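Long-range contacts in T cell receptor mu chain (Monodelphis domestica, PDB 7L15), which pairs with a gamma chain to form the marsupial gamma mu T cell receptor and probably takes part in antigen recognition: residues G23-A28 / I127-P132; W50-P55 / G101-A106; E74-S79 / L90-L95. One frame throughout, in Å; residues are numbered along the deposited sequence.

Contact 1: residues G23-A28 / I127-P132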
# COMPACT_ATOMS: atom_id res chain seq x y z
N GLY A 23 -15.18 4.43 11.59
CA GLY A 23 -14.73 3.73 10.39
C GLY A 23 -15.83 2.85 9.80
O GLY A 23 -16.90 2.68 10.38
N GLY A 24 -15.55 2.30 8.62
CA GLY A 24 -16.46 1.39 7.96
C GLY A 24 -16.32 1.52 6.45
O GLY A 24 -15.31 1.99 5.94
N THR A 25 -17.35 1.09 5.74
CA THR A 25 -17.34 1.15 4.28
C THR A 25 -18.18 2.32 3.82
O THR A 25 -19.33 2.47 4.24
CB THR A 25 -17.86 -0.15 3.68
OG1 THR A 25 -17.01 -1.21 4.10
CG2 THR A 25 -17.86 -0.09 2.14
N TYR A 26 -17.58 3.19 3.01
CA TYR A 26 -18.22 4.40 2.54
C TYR A 26 -18.31 4.36 1.02
O TYR A 26 -17.50 3.71 0.35
CB TYR A 26 -17.46 5.65 2.99
CG TYR A 26 -17.57 5.95 4.48
CD1 TYR A 26 -16.81 5.25 5.43
CD2 TYR A 26 -18.42 6.96 4.94
CE1 TYR A 26 -16.91 5.52 6.79
CE2 TYR A 26 -18.52 7.24 6.29
CZ TYR A 26 -17.77 6.52 7.21
OH TYR A 26 -17.90 6.82 8.54
N GLN A 27 -19.29 5.07 0.49
CA GLN A 27 -19.40 5.26 -0.95
C GLN A 27 -18.64 6.51 -1.34
O GLN A 27 -18.68 7.52 -0.63
CB GLN A 27 -20.86 5.39 -1.38
CG GLN A 27 -21.71 4.16 -1.07
CD GLN A 27 -23.18 4.39 -1.38
OE1 GLN A 27 -23.57 5.41 -1.97
NE2 GLN A 27 -24.01 3.44 -0.98
N ALA A 28 -17.96 6.44 -2.49
CA ALA A 28 -17.30 7.60 -3.05
C ALA A 28 -18.28 8.77 -3.18
O ALA A 28 -19.46 8.58 -3.46
CB ALA A 28 -16.70 7.26 -4.42
N ILE A 127 -12.98 1.95 4.34
CA ILE A 127 -13.01 1.36 3.00
C ILE A 127 -13.92 2.22 2.14
O ILE A 127 -15.11 2.37 2.43
CB ILE A 127 -13.51 -0.09 3.02
CG1 ILE A 127 -12.57 -0.98 3.83
CG2 ILE A 127 -13.61 -0.65 1.60
CD1 ILE A 127 -13.22 -2.28 4.25
N VAL A 128 -13.38 2.79 1.07
CA VAL A 128 -14.17 3.56 0.13
C VAL A 128 -14.44 2.67 -1.07
O VAL A 128 -13.53 2.02 -1.60
CB VAL A 128 -13.46 4.86 -0.28
CG1 VAL A 128 -14.37 5.69 -1.22
CG2 VAL A 128 -13.11 5.69 0.97
N GLU A 129 -15.69 2.60 -1.48
CA GLU A 129 -16.05 1.81 -2.64
C GLU A 129 -16.83 2.69 -3.60
O GLU A 129 -17.31 3.76 -3.21
CB GLU A 129 -16.86 0.57 -2.23
CG GLU A 129 -18.22 0.88 -1.68
CD GLU A 129 -18.91 -0.37 -1.16
OE1 GLU A 129 -20.06 -0.24 -0.67
OE2 GLU A 129 -18.29 -1.47 -1.24
N PRO A 130 -16.92 2.30 -4.87
CA PRO A 130 -17.61 3.15 -5.84
C PRO A 130 -19.07 3.37 -5.47
O PRO A 130 -19.72 2.51 -4.85
CB PRO A 130 -17.49 2.38 -7.16
CG PRO A 130 -16.75 1.11 -6.84
CD PRO A 130 -16.10 1.27 -5.52
N ARG A 131 -19.59 4.53 -5.83
CA ARG A 131 -20.99 4.78 -5.58
C ARG A 131 -21.82 3.96 -6.56
O ARG A 131 -21.41 3.77 -7.71
CB ARG A 131 -21.32 6.27 -5.66
CG ARG A 131 -21.76 6.77 -6.98
CD ARG A 131 -20.84 7.90 -7.43
NE ARG A 131 -21.13 9.16 -6.75
CZ ARG A 131 -20.22 10.12 -6.58
NH1 ARG A 131 -18.98 9.94 -7.01
NH2 ARG A 131 -20.56 11.25 -5.97
N PRO A 132 -22.94 3.39 -6.11
CA PRO A 132 -23.75 2.56 -7.01
C PRO A 132 -24.23 3.36 -8.21
O PRO A 132 -24.39 4.59 -8.16
CB PRO A 132 -24.92 2.12 -6.12
CG PRO A 132 -24.34 2.15 -4.72
CD PRO A 132 -23.48 3.39 -4.75

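Contact 2: residues W50-P55 / G101-A106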
# COMPACT_ATOMS: atom_id res chain seq x y z
N TRP A 50 -4.51 14.00 12.78
CA TRP A 50 -5.00 12.79 12.12
C TRP A 50 -3.99 12.38 11.05
O TRP A 50 -3.57 13.21 10.24
CB TRP A 50 -6.36 13.04 11.47
CG TRP A 50 -7.50 13.17 12.43
CD1 TRP A 50 -8.04 14.32 12.93
CD2 TRP A 50 -8.27 12.09 12.99
NE1 TRP A 50 -9.09 14.03 13.76
CE2 TRP A 50 -9.25 12.67 13.82
CE3 TRP A 50 -8.22 10.70 12.87
CZ2 TRP A 50 -10.17 11.90 14.51
CZ3 TRP A 50 -9.14 9.94 13.57
CH2 TRP A 50 -10.10 10.54 14.38
N TYR A 51 -3.61 11.10 11.06
CA TYR A 51 -2.71 10.52 10.07
C TYR A 51 -3.41 9.35 9.38
O TYR A 51 -4.13 8.59 10.03
CB TYR A 51 -1.41 10.02 10.70
CG TYR A 51 -0.40 11.11 10.92
CD1 TYR A 51 -0.55 12.02 11.94
CD2 TYR A 51 0.71 11.23 10.09
CE1 TYR A 51 0.37 13.04 12.12
CE2 TYR A 51 1.63 12.23 10.26
CZ TYR A 51 1.45 13.13 11.28
OH TYR A 51 2.37 14.13 11.46
N LEU A 52 -3.15 9.21 8.07
CA LEU A 52 -3.65 8.12 7.24
C LEU A 52 -2.56 7.09 7.00
O LEU A 52 -1.54 7.39 6.36
CB LEU A 52 -4.17 8.66 5.90
CG LEU A 52 -4.67 7.55 4.96
CD1 LEU A 52 -5.75 6.68 5.65
CD2 LEU A 52 -5.19 8.11 3.63
N TRP A 53 -2.76 5.87 7.49
CA TRP A 53 -1.84 4.75 7.30
C TRP A 53 -2.48 3.80 6.30
O TRP A 53 -3.28 2.94 6.67
CB TRP A 53 -1.53 4.02 8.62
CG TRP A 53 -0.70 4.82 9.57
CD1 TRP A 53 -1.02 6.01 10.15
CD2 TRP A 53 0.59 4.47 10.06
NE1 TRP A 53 -0.00 6.43 10.97
CE2 TRP A 53 1.00 5.50 10.94
CE3 TRP A 53 1.45 3.39 9.85
CZ2 TRP A 53 2.21 5.48 11.59
CZ3 TRP A 53 2.65 3.36 10.50
CH2 TRP A 53 3.03 4.41 11.36
N THR A 54 -2.15 3.96 5.02
CA THR A 54 -2.69 2.99 4.08
C THR A 54 -1.65 1.90 3.83
O THR A 54 -0.51 2.22 3.50
CB THR A 54 -3.06 3.65 2.76
OG1 THR A 54 -4.02 4.69 2.98
CG2 THR A 54 -3.67 2.63 1.82
N PRO A 55 -2.00 0.63 3.97
CA PRO A 55 -1.00 -0.43 3.78
C PRO A 55 -0.28 -0.26 2.45
O PRO A 55 -0.90 0.03 1.43
CB PRO A 55 -1.83 -1.71 3.85
CG PRO A 55 -2.97 -1.34 4.78
CD PRO A 55 -3.30 0.08 4.41
N GLY A 101 -8.04 3.33 3.96
CA GLY A 101 -6.91 3.01 4.80
C GLY A 101 -7.30 3.06 6.27
O GLY A 101 -8.47 3.04 6.62
N GLN A 102 -6.27 3.11 7.11
CA GLN A 102 -6.44 3.12 8.55
C GLN A 102 -6.20 4.54 9.06
O GLN A 102 -5.08 5.05 8.97
CB GLN A 102 -5.48 2.14 9.21
CG GLN A 102 -5.74 1.96 10.69
CD GLN A 102 -6.80 0.90 10.96
OE1 GLN A 102 -7.34 0.29 10.02
NE2 GLN A 102 -7.09 0.65 12.24
N TYR A 103 -7.24 5.16 9.61
CA TYR A 103 -7.14 6.52 10.12
C TYR A 103 -6.77 6.52 11.60
O TYR A 103 -7.48 5.94 12.43
CB TYR A 103 -8.47 7.25 9.89
CG TYR A 103 -8.66 7.65 8.44
CD1 TYR A 103 -9.06 6.72 7.50
CD2 TYR A 103 -8.39 8.96 8.02
CE1 TYR A 103 -9.20 7.08 6.17
CE2 TYR A 103 -8.53 9.33 6.69
CZ TYR A 103 -8.93 8.38 5.77
OH TYR A 103 -9.08 8.72 4.45
N HIS A 104 -5.67 7.18 11.93
CA HIS A 104 -5.16 7.24 13.29
C HIS A 104 -5.25 8.66 13.82
O HIS A 104 -4.89 9.62 13.13
CB HIS A 104 -3.70 6.77 13.35
CG HIS A 104 -3.53 5.32 13.08
ND1 HIS A 104 -3.44 4.38 14.08
CD2 HIS A 104 -3.46 4.63 11.91
CE1 HIS A 104 -3.29 3.18 13.54
NE2 HIS A 104 -3.29 3.30 12.23
N CYS A 105 -5.77 8.79 15.04
CA CYS A 105 -5.58 9.96 15.87
C CYS A 105 -4.17 9.95 16.46
O CYS A 105 -3.66 8.90 16.85
CB CYS A 105 -6.64 9.92 16.96
SG CYS A 105 -6.87 11.27 18.12
N ALA A 106 -3.53 11.11 16.52
CA ALA A 106 -2.17 11.20 17.04
C ALA A 106 -2.01 12.39 17.97
O ALA A 106 -2.61 13.44 17.74
CB ALA A 106 -1.14 11.31 15.90

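Contact 3: residues E74-S79 / L90-L95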
# COMPACT_ATOMS: atom_id res chain seq x y z
N GLU A 74 -5.60 19.46 2.51
CA GLU A 74 -6.48 19.78 1.39
C GLU A 74 -7.71 20.53 1.90
O GLU A 74 -8.11 20.37 3.05
CB GLU A 74 -6.97 18.53 0.65
CG GLU A 74 -5.94 17.56 0.12
CD GLU A 74 -6.61 16.34 -0.52
OE1 GLU A 74 -7.67 16.52 -1.16
OE2 GLU A 74 -6.10 15.21 -0.38
N GLY A 75 -8.35 21.29 1.01
CA GLY A 75 -9.55 22.01 1.39
C GLY A 75 -10.68 21.12 1.89
O GLY A 75 -11.41 21.49 2.81
N ARG A 76 -10.86 19.95 1.28
CA ARG A 76 -11.96 19.06 1.65
C ARG A 76 -11.75 18.37 3.02
O ARG A 76 -12.68 17.70 3.49
CB ARG A 76 -12.18 18.02 0.55
CG ARG A 76 -11.02 17.04 0.36
CD ARG A 76 -11.11 16.19 -0.93
NE ARG A 76 -10.00 15.25 -0.92
CZ ARG A 76 -10.08 13.96 -0.59
NH1 ARG A 76 -11.25 13.40 -0.29
NH2 ARG A 76 -8.98 13.22 -0.58
N ILE A 77 -10.60 18.55 3.67
CA ILE A 77 -10.24 17.90 4.93
C ILE A 77 -10.24 18.94 6.06
O ILE A 77 -9.60 20.00 5.92
CB ILE A 77 -8.86 17.24 4.83
CG1 ILE A 77 -8.85 16.19 3.72
CG2 ILE A 77 -8.40 16.69 6.22
CD1 ILE A 77 -7.57 15.39 3.63
N THR A 78 -10.92 18.65 7.16
CA THR A 78 -10.91 19.55 8.32
C THR A 78 -10.99 18.74 9.61
O THR A 78 -11.37 17.57 9.62
CB THR A 78 -12.05 20.59 8.29
OG1 THR A 78 -13.30 19.91 8.16
CG2 THR A 78 -11.92 21.59 7.12
N SER A 79 -10.63 19.39 10.71
CA SER A 79 -10.76 18.78 12.02
C SER A 79 -11.33 19.81 12.99
O SER A 79 -11.31 21.01 12.72
CB SER A 79 -9.42 18.24 12.52
OG SER A 79 -8.43 19.25 12.45
N LEU A 90 -12.63 14.43 12.68
CA LEU A 90 -12.09 14.55 11.34
C LEU A 90 -13.25 14.60 10.36
O LEU A 90 -14.23 13.87 10.50
CB LEU A 90 -11.16 13.39 11.01
CG LEU A 90 -10.72 13.22 9.56
CD1 LEU A 90 -9.75 14.31 9.20
CD2 LEU A 90 -10.06 11.86 9.33
N GLN A 91 -13.15 15.47 9.36
CA GLN A 91 -14.14 15.47 8.30
C GLN A 91 -13.44 15.52 6.96
O GLN A 91 -12.58 16.38 6.73
CB GLN A 91 -15.11 16.64 8.41
CG GLN A 91 -15.98 16.72 7.19
CD GLN A 91 -17.00 17.84 7.25
OE1 GLN A 91 -18.07 17.69 7.86
NE2 GLN A 91 -16.69 18.97 6.60
N ILE A 92 -13.78 14.58 6.08
CA ILE A 92 -13.23 14.54 4.73
C ILE A 92 -14.41 14.44 3.78
O ILE A 92 -15.10 13.41 3.74
CB ILE A 92 -12.25 13.39 4.52
CG1 ILE A 92 -11.06 13.54 5.46
CG2 ILE A 92 -11.72 13.42 3.09
CD1 ILE A 92 -9.95 12.52 5.19
N GLU A 93 -14.65 15.51 3.05
CA GLU A 93 -15.71 15.51 2.06
C GLU A 93 -15.22 14.88 0.79
O GLU A 93 -14.01 14.82 0.52
CB GLU A 93 -16.17 16.94 1.78
CG GLU A 93 -16.57 17.66 3.03
CD GLU A 93 -17.56 18.75 2.76
OE1 GLU A 93 -17.23 19.91 3.03
OE2 GLU A 93 -18.67 18.43 2.26
N ASP A 94 -16.18 14.41 -0.01
CA ASP A 94 -15.94 13.94 -1.38
C ASP A 94 -14.94 12.78 -1.40
O ASP A 94 -13.95 12.80 -2.14
CB ASP A 94 -15.47 15.09 -2.28
CG ASP A 94 -15.61 14.74 -3.76
OD1 ASP A 94 -16.27 13.73 -4.06
OD2 ASP A 94 -15.06 15.46 -4.62
N LEU A 95 -15.22 11.75 -0.60
CA LEU A 95 -14.34 10.60 -0.52
C LEU A 95 -14.15 9.95 -1.89
O LEU A 95 -15.09 9.86 -2.69
CB LEU A 95 -14.91 9.55 0.44
CG LEU A 95 -14.88 9.81 1.95
CD1 LEU A 95 -15.67 8.70 2.65
CD2 LEU A 95 -13.44 9.84 2.42
O HOH W 1 -14.08 19.16 5.69

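Contact 1: residues G23-A28 / I127-P132
Thr25, Tyr26 and Gln27 run parallel to Ile127, Val128 and Glu129, the two strands inclined at 29° and stitched by four backbone hydrogen bonds. Ile127 N gives to Gly24 O at 2.8 Å, Tyr26 N to Ile127 O, Glu129 N to Tyr26 O, and Ala28 N to Glu129 O at 2.9 Å, the last carrying the pairing one residue past the end of strand 17-27. One face of the sheet carries Thr25, Gln27, Ile127 and Glu129. There Thr25 turns its two branches to different partners: OG1 lies beside Ile127, 3.8 Å from its CB, while the methyl CG2, anti to the backbone N, sits 3.5 Å from Glu129 CD. Glu129 reaches that methyl because its CG stands between its own backbone N and carbonyl carbon (chi1 68°) and the rest of the chain is extended; its OE2 also has a weak, long ion pair with Lys159. Farther along, the extended Gln27 brings its amide across Pro132, with OE1 3.4 Å from Pro132 CD. The bent side chain of Arg131 places one face of its guanidinium against the carbonyl O of Ala28, which stands 3.6 Å from the plane, over its centre. On the other face, Val128 CG1 packs 4.3 Å from Ala28 CB. The ring of Tyr26 leads away from Val128, lies against Leu95, and gives its OH to a hydrogen bond with Gly22 O. Parallel pairing of the first strand with the last is characteristic of the immunoglobulin V-set domain, where the A' end of the A strand crosses to strand G; here it lies where the variable domain passes into the linker to the constant domain.

Contact 2: residues W50-P55 / G101-A106
With CG anti to the carbonyl carbon in both residues (chi1 near -70°), the indole of Trp53 and the imidazole of His104 rise from the same face of the antiparallel pair. Trp53 CD1 comes to 3.3 Å from His104 CD2, the ring planes at 62°, neither stacked nor edge-to-face. On the opposite face Leu52 CG is anti to the backbone N (chi1 178°), which carries CD1 over the Tyr103 ring, 3.6 Å from its centroid, in a CH-pi contact. Trp50 lays one face of its indole under the Cys105 backbone, whose CA stands 4.0 Å above the ring plane; Cys105 SG, in its disulfide with Cys36, lies farther above the six-membered ring. The disulfide from strand B to strand F, packed against the tryptophan of strand C, is the pin of the immunoglobulin fold, here in a V-set domain. Backbone bonds of 2.8 Å join Tyr51 N to His104 O and His104 N to Tyr51 O, and two more tie Trp53 to Gln102. Inward, Tyr103 OH reaches Asp99 O, as in a tyrosine corner. Within the same chain, His104 ND1 is hydrogen-bonded to Gly121 O. Outward, Tyr51 OH bonds to Lys105 N of the gamma chain, and Trp53 meets His96 of that chain edge-to-face.

Contact 3: residues E74-S79 / L90-L95
Arg76 grips Glu93, just past the end of the opposite strand, through both its backbone and its side chain. Its carbonyl O accepts from Glu93 N at 3.0 Å, and its NH1 gives to Glu93 O at 3.2 Å, the acceptor lying close to the guanidinium plane. A chi1 of 66° tucks CG over the residue's own backbone, and the extended chain from CG to NE then runs past Glu93 O. A salt bridge fixes its rotation: NE meets Glu74 OE1 at 2.7 Å, in the guanidinium plane but above the carboxylate plane, while NH2 has a second carboxylate partner in Asp99. Glu74 is set by the type I turn that ends at Ile77. Beyond the turn the strands are antiparallel, and Thr78 and Gln91 exchange two backbone bonds.

Apolar packing fills the inner face. Ile77 and Ile92 lie side by side, pointing the same way, with their CG1 atoms 3.9 Å apart; Ile77 CG2 also touches Leu90 CD1 at 4.0 Å. Ile92 CG2 comes up to Arg76 NH1 at 3.4 Å, so the charged group lies against the aliphatic layer.

Water bridges the outer face. One molecule gives a hydrogen to Arg76 O, accepts from Gln91 NE2 at 2.8 Å, and is bonded to Thr78 OG1 at 2.7 Å, linking the two side chains where they run alongside each other.

The hairpin, strands D and E of the V-set domain, is apolar on its inner face and hydrated on its outer face, and its end is closed by an arginine held between two carboxylates, whose positive charge is probably well compensated.

In the fold
All three contacts belong to the variable domain, and along the chain contact 3 is nested within contact 2, which is nested within contact 1. Contact 2 is the buried one, rich in aromatic rings and facing the gamma chain on its outer side; contact 1 is a surface pairing held chiefly by backbone, and contact 3 stands between them, apolar inside and ionic at its end. Contacts 2 and 3 face each other across the sandwich: Leu90 packs on Trp50 and Tyr103, and Ile92 on Tyr103. Leu95 of contact 3 touches Tyr26, Ala28 and Val128 of contact 1. Contacts 1 and 2 do not touch, but strands 124-129 and 101-109 are neighbours.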